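Local coordinates for aerobactin synthase IucA (PDB 5JM8), which probably catalyses the ATP-dependent condensation of citrate with N6-acetyl-N6-hydroxylysine on the route to the siderophore aerobactin, at residues A[424-428]-A[429-433]; A[492-495]-A[496-500]. One frame throughout, in Å; residues are numbered along the deposited sequence.

Contact 1 of 2, residues A[424-428]-A[429-433]; sequences LLAHQ and QNILV. With MG (magnesium ion), chain J; ATP (adenosine-5'-triphosphate), chain I.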
ATOM      1  N   LEU A 424     -25.271 -18.525 -19.772  1.00 21.53           N
ATOM      2  CA  LEU A 424     -24.047 -18.650 -18.987  1.00 21.01           C
ATOM      3  C   LEU A 424     -24.280 -19.644 -17.857  1.00 20.82           C
ATOM      4  O   LEU A 424     -24.965 -19.338 -16.880  1.00 18.82           O
ATOM      5  CB  LEU A 424     -23.602 -17.296 -18.428  1.00 20.08           C
ATOM      6  CG  LEU A 424     -23.234 -16.220 -19.452  1.00 19.08           C
ATOM      7  CD1 LEU A 424     -22.835 -14.937 -18.747  1.00 18.33           C
ATOM      8  CD2 LEU A 424     -22.117 -16.690 -20.369  1.00 19.80           C
ATOM      9  N   LEU A 425     -23.722 -20.840 -18.007  1.00 24.63           N
ATOM     10  CA  LEU A 425     -23.887 -21.895 -17.015  1.00 26.88           C
ATOM     11  C   LEU A 425     -23.006 -21.616 -15.807  1.00 29.18           C
ATOM     12  O   LEU A 425     -21.851 -22.035 -15.753  1.00 29.72           O
ATOM     13  CB  LEU A 425     -23.550 -23.258 -17.616  1.00 24.71           C
ATOM     14  CG  LEU A 425     -24.406 -23.655 -18.821  1.00 24.59           C
ATOM     15  CD1 LEU A 425     -23.865 -24.916 -19.472  1.00 25.26           C
ATOM     16  CD2 LEU A 425     -25.863 -23.841 -18.414  1.00 23.76           C
ATOM     17  N   ALA A 426     -23.569 -20.909 -14.837  1.00 22.79           N
ATOM     18  CA  ALA A 426     -22.800 -20.411 -13.710  1.00 25.40           C
ATOM     19  C   ALA A 426     -22.684 -21.423 -12.577  1.00 26.49           C
ATOM     20  O   ALA A 426     -23.601 -21.569 -11.770  1.00 22.80           O
ATOM     21  CB  ALA A 426     -23.423 -19.136 -13.199  1.00 24.70           C
ATOM     22  N   HIS A 427     -21.544 -22.108 -12.514  1.00 25.62           N
ATOM     23  CA  HIS A 427     -21.209 -22.922 -11.353  1.00 26.01           C
ATOM     24  C   HIS A 427     -21.136 -22.053 -10.115  1.00 25.57           C
ATOM     25  O   HIS A 427     -21.196 -20.828 -10.183  1.00 30.21           O
ATOM     26  CB  HIS A 427     -19.858 -23.628 -11.513  1.00 25.51           C
ATOM     27  CG  HIS A 427     -19.831 -24.689 -12.562  1.00 30.78           C
ATOM     28  ND1 HIS A 427     -19.388 -24.457 -13.846  1.00 36.52           N
ATOM     29  CD2 HIS A 427     -20.165 -25.999 -12.512  1.00 36.03           C
ATOM     30  CE1 HIS A 427     -19.460 -25.576 -14.544  1.00 42.17           C
ATOM     31  NE2 HIS A 427     -19.926 -26.527 -13.757  1.00 42.23           N
ATOM     32  N   GLN A 428     -20.979 -22.707  -8.978  1.00 24.75           N
ATOM     33  CA  GLN A 428     -20.570 -22.037  -7.760  1.00 17.25           C
ATOM     34  C   GLN A 428     -19.110 -21.604  -7.872  1.00 14.49           C
ATOM     35  O   GLN A 428     -18.614 -20.810  -7.070  1.00 13.98           O
ATOM     36  CB  GLN A 428     -20.753 -22.972  -6.581  1.00 14.87           C
ATOM     37  CG  GLN A 428     -20.908 -22.286  -5.270  1.00 16.19           C
ATOM     38  CD  GLN A 428     -21.090 -23.264  -4.134  1.00 19.39           C
ATOM     39  OE1 GLN A 428     -20.974 -22.891  -2.974  1.00 27.84           O
ATOM     40  NE2 GLN A 428     -21.383 -24.522  -4.460  1.00 17.20           N
ATOM     41  N   GLN A 429     -18.426 -22.152  -8.873  1.00 15.64           N
ATOM     42  CA  GLN A 429     -17.021 -21.859  -9.123  1.00 16.62           C
ATOM     43  C   GLN A 429     -16.843 -20.861 -10.275  1.00 19.96           C
ATOM     44  O   GLN A 429     -15.774 -20.273 -10.428  1.00 20.14           O
ATOM     45  CB  GLN A 429     -16.266 -23.160  -9.416  1.00 15.78           C
ATOM     46  CG  GLN A 429     -14.752 -23.004  -9.539  1.00 16.73           C
ATOM     47  CD  GLN A 429     -14.260 -22.923 -10.974  1.00 16.95           C
ATOM     48  OE1 GLN A 429     -15.015 -23.133 -11.923  1.00 17.80           O
ATOM     49  NE2 GLN A 429     -12.977 -22.625 -11.135  1.00 16.32           N
ATOM     50  N   ASN A 430     -17.889 -20.674 -11.079  1.00 15.04           N
ATOM     51  CA  ASN A 430     -17.868 -19.684 -12.155  1.00 15.19           C
ATOM     52  C   ASN A 430     -18.431 -18.346 -11.699  1.00 24.98           C
ATOM     53  O   ASN A 430     -18.374 -17.362 -12.432  1.00 23.82           O
ATOM     54  CB  ASN A 430     -18.661 -20.183 -13.360  1.00 15.92           C
ATOM     55  CG  ASN A 430     -18.000 -21.355 -14.046  1.00 23.18           C
ATOM     56  OD1 ASN A 430     -16.833 -21.656 -13.801  1.00 22.66           O
ATOM     57  ND2 ASN A 430     -18.742 -22.021 -14.922  1.00 21.06           N
ATOM     58  N   ILE A 431     -18.978 -18.323 -10.487  1.00 22.01           N
ATOM     59  CA  ILE A 431     -19.557 -17.113  -9.923  1.00 17.46           C
ATOM     60  C   ILE A 431     -18.586 -16.402  -8.987  1.00 15.66           C
ATOM     61  O   ILE A 431     -18.262 -16.915  -7.913  1.00 15.95           O
ATOM     62  CB  ILE A 431     -20.850 -17.430  -9.150  1.00 17.68           C
ATOM     63  CG1 ILE A 431     -21.948 -17.855 -10.121  1.00 19.48           C
ATOM     64  CG2 ILE A 431     -21.315 -16.214  -8.355  1.00 16.24           C
ATOM     65  CD1 ILE A 431     -23.129 -18.543  -9.460  1.00 22.36           C
ATOM     66  N   LEU A 432     -18.137 -15.219  -9.399  1.00 17.08           N
ATOM     67  CA  LEU A 432     -17.364 -14.345  -8.527  1.00 14.81           C
ATOM     68  C   LEU A 432     -18.296 -13.278  -7.964  1.00 15.80           C
ATOM     69  O   LEU A 432     -18.882 -12.488  -8.708  1.00 13.15           O
ATOM     70  CB  LEU A 432     -16.196 -13.709  -9.278  1.00 13.98           C
ATOM     71  CG  LEU A 432     -15.260 -14.685  -9.994  1.00 20.73           C
ATOM     72  CD1 LEU A 432     -14.225 -13.941 -10.827  1.00 13.51           C
ATOM     73  CD2 LEU A 432     -14.577 -15.608  -8.995  1.00 23.29           C
ATOM     74  N   VAL A 433     -18.444 -13.276  -6.645  1.00 16.92           N
ATOM     75  CA  VAL A 433     -19.331 -12.334  -5.973  1.00 14.24           C
ATOM     76  C   VAL A 433     -18.553 -11.091  -5.577  1.00 14.96           C
ATOM     77  O   VAL A 433     -17.759 -11.114  -4.638  1.00 15.05           O
ATOM     78  CB  VAL A 433     -19.988 -12.961  -4.726  1.00 12.15           C
ATOM     79  CG1 VAL A 433     -20.889 -11.955  -4.023  1.00 12.41           C
ATOM     80  CG2 VAL A 433     -20.788 -14.190  -5.119  1.00 12.46           C
TER
HETATM   81 MG    MG J 601     -15.435 -23.013 -14.172  1.00 19.03          MG
HETATM   82  PG  ATP I 600     -11.996 -22.153 -15.113  1.00 22.37           P
HETATM   83  O1G ATP I 600     -10.579 -21.748 -14.793  1.00 24.72           O
HETATM   84  O2G ATP I 600     -13.028 -21.489 -14.234  1.00 20.96           O
HETATM   85  O3G ATP I 600     -12.334 -22.089 -16.583  1.00 21.42           O
HETATM   86  PB  ATP I 600     -12.720 -24.943 -15.498  1.00 20.20           P
HETATM   87  O1B ATP I 600     -11.886 -26.167 -15.216  1.00 18.42           O
HETATM   88  O2B ATP I 600     -12.991 -24.540 -16.931  1.00 21.30           O
HETATM   89  O3B ATP I 600     -12.085 -23.707 -14.665  1.00 19.89           O
HETATM   90  PA  ATP I 600     -15.090 -26.385 -14.783  1.00 20.96           P
HETATM   91  O1A ATP I 600     -14.830 -27.114 -16.078  1.00 22.14           O
HETATM   92  O2A ATP I 600     -16.485 -25.912 -14.457  1.00 22.54           O
HETATM   93  O3A ATP I 600     -14.126 -25.095 -14.721  1.00 17.12           O
HETATM   94  O5' ATP I 600     -14.582 -27.263 -13.537  1.00 17.54           O
HETATM   95  C5' ATP I 600     -14.727 -26.711 -12.233  1.00 18.23           C
HETATM   96  C4' ATP I 600     -13.629 -27.185 -11.292  1.00 21.42           C
HETATM   97  O4' ATP I 600     -13.887 -26.635  -9.998  1.00 23.54           O
HETATM   98  C3' ATP I 600     -13.573 -28.698 -11.143  1.00 25.86           C
HETATM   99  O3' ATP I 600     -12.226 -29.150 -11.332  1.00 28.86           O
HETATM  100  C2' ATP I 600     -14.058 -28.990  -9.735  1.00 25.50           C
HETATM  101  O2' ATP I 600     -13.260 -29.981  -9.091  1.00 27.40           O
HETATM  102  C1' ATP I 600     -13.942 -27.662  -9.005  1.00 23.79           C
HETATM  103  N9  ATP I 600     -15.099 -27.418  -8.116  1.00 22.48           N
HETATM  104  C8  ATP I 600     -15.002 -27.231  -6.789  1.00 23.20           C
HETATM  105  N7  ATP I 600     -16.227 -27.033  -6.241  1.00 20.97           N
HETATM  106  C5  ATP I 600     -17.128 -27.091  -7.236  1.00 18.75           C
HETATM  107  C6  ATP I 600     -18.595 -26.961  -7.342  1.00 17.52           C
HETATM  108  N6  ATP I 600     -19.327 -26.725  -6.228  1.00 14.71           N
HETATM  109  N1  ATP I 600     -19.153 -27.089  -8.568  1.00 19.07           N
HETATM  110  C2  ATP I 600     -18.413 -27.324  -9.669  1.00 18.80           C
HETATM  111  N3  ATP I 600     -17.074 -27.451  -9.638  1.00 17.66           N
HETATM  112  C4  ATP I 600     -16.383 -27.348  -8.474  1.00 19.00           C
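The ATP and magnesium site of the synthetase is built here on a tight turn leading into strand 431-435, with His427 and Asn430 at the two ends of that turn. Gln428 and Gln429 occupy its corners with the backbone angles of a type I beta turn. It is closed by a weak bond from Asn430 N to His427 O, 3.4 Å long.

The His427 and Asn430 side chains run side by side in the same direction, yet their ring and amide planes stand 87° apart. The amide carbon of Asn430 lies in the plane of the imidazole, at its edge. What fixes the rotation of this amide is a bond from each end. Asn430 ND2 gives a hydrogen to Leu425 O at 3.2 Å (155°), lying in the carbonyl plane, while Asn430 OD1 binds magnesium at 2.0 Å. Gln429 OE1 also binds the metal, at 2.3 Å. The CG of Gln429 is anti to the backbone N and the chain then bends at chi2 (-99°), which turns the amide toward the triphosphate. Gln429 NE2 is hydrogen-bonded to Thr263 OG1 and adds a weak bond to ATP O2G. From the nucleotide, ATP O3A binds magnesium at 2.5 Å; Asp447 completes the protein's share of the site.

ATP O2A sits over one face of the His427 ring, 3.0 Å from His427 CE1, and Tyr485 meets the same ring edge-to-face. Behind the turn, Ala426 CB packs on Ile431 CG1 at 3.6 Å, facing helix 394-420.

Two neighbouring amide oxygens thus share one cation with the phosphate chain. Magnesium would be expected to polarise both amides, probably making Asn430 ND2 a stronger donor to Leu425 O.

Contact 2 of 2, residues A[492-495]-A[496-500]; sequences FAVT and AALGA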
ATOM      1  N   PHE A 492     -28.538 -22.791  -3.609  1.00 18.75           N
ATOM      2  CA  PHE A 492     -28.904 -23.603  -2.455  1.00 17.97           C
ATOM      3  C   PHE A 492     -27.696 -23.862  -1.552  1.00 19.41           C
ATOM      4  O   PHE A 492     -27.859 -24.197  -0.381  1.00 22.20           O
ATOM      5  CB  PHE A 492     -29.532 -24.928  -2.900  1.00 21.06           C
ATOM      6  CG  PHE A 492     -30.875 -24.774  -3.578  1.00 26.77           C
ATOM      7  CD1 PHE A 492     -31.596 -23.592  -3.482  1.00 29.49           C
ATOM      8  CD2 PHE A 492     -31.417 -25.818  -4.309  1.00 28.24           C
ATOM      9  CE1 PHE A 492     -32.826 -23.457  -4.104  1.00 30.21           C
ATOM     10  CE2 PHE A 492     -32.646 -25.685  -4.935  1.00 27.74           C
ATOM     11  CZ  PHE A 492     -33.348 -24.506  -4.831  1.00 28.14           C
ATOM     12  N   ALA A 493     -26.488 -23.697  -2.087  1.00 17.84           N
ATOM     13  CA  ALA A 493     -25.285 -23.802  -1.269  1.00 16.14           C
ATOM     14  C   ALA A 493     -25.192 -22.591  -0.354  1.00 16.74           C
ATOM     15  O   ALA A 493     -24.697 -22.681   0.770  1.00 17.48           O
ATOM     16  CB  ALA A 493     -24.049 -23.910  -2.134  1.00 15.95           C
ATOM     17  N   VAL A 494     -25.679 -21.456  -0.845  1.00 16.43           N
ATOM     18  CA  VAL A 494     -25.730 -20.236  -0.053  1.00 16.48           C
ATOM     19  C   VAL A 494     -26.742 -20.392   1.080  1.00 19.89           C
ATOM     20  O   VAL A 494     -26.425 -20.143   2.242  1.00 23.82           O
ATOM     21  CB  VAL A 494     -26.095 -19.011  -0.929  1.00 15.57           C
ATOM     22  CG1 VAL A 494     -26.341 -17.777  -0.076  1.00 13.92           C
ATOM     23  CG2 VAL A 494     -25.001 -18.748  -1.947  1.00 13.99           C
ATOM     24  N   THR A 495     -27.956 -20.809   0.738  1.00 18.79           N
ATOM     25  CA  THR A 495     -29.017 -20.959   1.729  1.00 18.81           C
ATOM     26  C   THR A 495     -28.683 -22.068   2.727  1.00 20.34           C
ATOM     27  O   THR A 495     -29.007 -21.966   3.910  1.00 20.45           O
ATOM     28  CB  THR A 495     -30.375 -21.264   1.061  1.00 19.93           C
ATOM     29  OG1 THR A 495     -30.299 -22.501   0.344  1.00 21.75           O
ATOM     30  CG2 THR A 495     -30.761 -20.152   0.097  1.00 20.24           C
ATOM     31  N   ALA A 496     -28.028 -23.121   2.244  1.00 24.45           N
ATOM     32  CA  ALA A 496     -27.653 -24.254   3.087  1.00 20.27           C
ATOM     33  C   ALA A 496     -26.576 -23.879   4.096  1.00 17.39           C
ATOM     34  O   ALA A 496     -26.641 -24.278   5.256  1.00 15.69           O
ATOM     35  CB  ALA A 496     -27.178 -25.412   2.228  1.00 21.34           C
ATOM     36  N   ALA A 497     -25.581 -23.124   3.642  1.00 14.94           N
ATOM     37  CA  ALA A 497     -24.515 -22.653   4.518  1.00 15.59           C
ATOM     38  C   ALA A 497     -25.087 -21.824   5.661  1.00 14.49           C
ATOM     39  O   ALA A 497     -24.696 -21.983   6.814  1.00 19.01           O
ATOM     40  CB  ALA A 497     -23.508 -21.841   3.730  1.00 14.01           C
ATOM     41  N   LEU A 498     -26.019 -20.942   5.327  1.00 16.01           N
ATOM     42  CA  LEU A 498     -26.641 -20.070   6.313  1.00 15.79           C
ATOM     43  C   LEU A 498     -27.591 -20.853   7.208  1.00 16.30           C
ATOM     44  O   LEU A 498     -27.736 -20.548   8.393  1.00 16.41           O
ATOM     45  CB  LEU A 498     -27.381 -18.932   5.611  1.00 15.25           C
ATOM     46  CG  LEU A 498     -26.472 -18.030   4.773  1.00 14.17           C
ATOM     47  CD1 LEU A 498     -27.282 -17.209   3.790  1.00 14.18           C
ATOM     48  CD2 LEU A 498     -25.636 -17.130   5.673  1.00 13.78           C
ATOM     49  N   GLY A 499     -28.242 -21.859   6.635  1.00 19.20           N
ATOM     50  CA  GLY A 499     -29.101 -22.740   7.400  1.00 19.31           C
ATOM     51  C   GLY A 499     -28.311 -23.567   8.393  1.00 19.16           C
ATOM     52  O   GLY A 499     -28.729 -23.747   9.537  1.00 22.57           O
ATOM     53  N   ALA A 500     -27.160 -24.064   7.952  1.00 16.98           N
ATOM     54  CA  ALA A 500     -26.319 -24.905   8.794  1.00 16.19           C
ATOM     55  C   ALA A 500     -25.764 -24.123   9.978  1.00 16.53           C
ATOM     56  O   ALA A 500     -25.498 -24.690  11.036  1.00 19.69           O
ATOM     57  CB  ALA A 500     -25.192 -25.494   7.978  1.00 15.98           C
TER
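Val494 and Leu498, one turn apart on helix 475-500, extend side by side in the same direction, and Val494 CG1 meets Leu498 CD1 at 4.0 Å. A chi1 of 172° sets Val494 CG1 opposite the backbone N and carries this methyl along the helix to its neighbour. Leu498 CG and CD1 also lean over Val494 O, CG at 3.3 Å, so the leucine covers the carbonyl that accepts its own backbone N-H. The pair forms an apolar ridge, Val494 resting on Leu364 and Thr368 of helix 364-368, Leu498 on Val383 of helix 378-390 and Leu509 of helix 506-521.

Thr495 turns its polar branch back along the helix. With chi1 at 62°, OG1 sits between the backbone N and the carbonyl carbon and donates to Phe492 O at 3.1 Å. That oxygen also accepts from Ala496 N at 2.8 Å, and both donors reach it from the same face of the carbonyl plane, well above it. Ala496 CB comes within 3.0 Å of Phe492 O as well, leaving this carbonyl closely surrounded. The phenyl ring of Phe492 packs against Pro570, Leu571 and Met510.

Further along, Ala497 N bonds to Ala493 O, and Gly499 N to Thr495 O at 2.8 Å, as in a regular alpha helix.

In this largely buried end of the helix, the threonine hydroxyl spends its proton on a backbone carbonyl of its own helix. Its donor is thereby met within the helix, while alanine methyls, the Val494 and Leu498 pair and the Phe492 ring face the neighbouring helices and loops.

In the fold
Both contacts are buried, but the centre of contact 1 is about 7 Å from the centre of the folded chain, that of contact 2 about 17 Å. Helix 475-500 joins them: its earlier turns bear on contact 1 through Tyr485, Asn489 and Ser490, and its last turns make up contact 2. They touch where Gln428 OE1 packs on Ala493 CB at 3.3 Å, with Thr368 beside both residues. The chemistry follows the place. At 424-433 side-chain amides bind magnesium through oxygen, and one reaches the nucleotide weakly through nitrogen; at 492-500 the backbone bonds and the threonine hydroxyl bond stay within the helix, and methyls and a phenyl ring face neighbouring helices and loops.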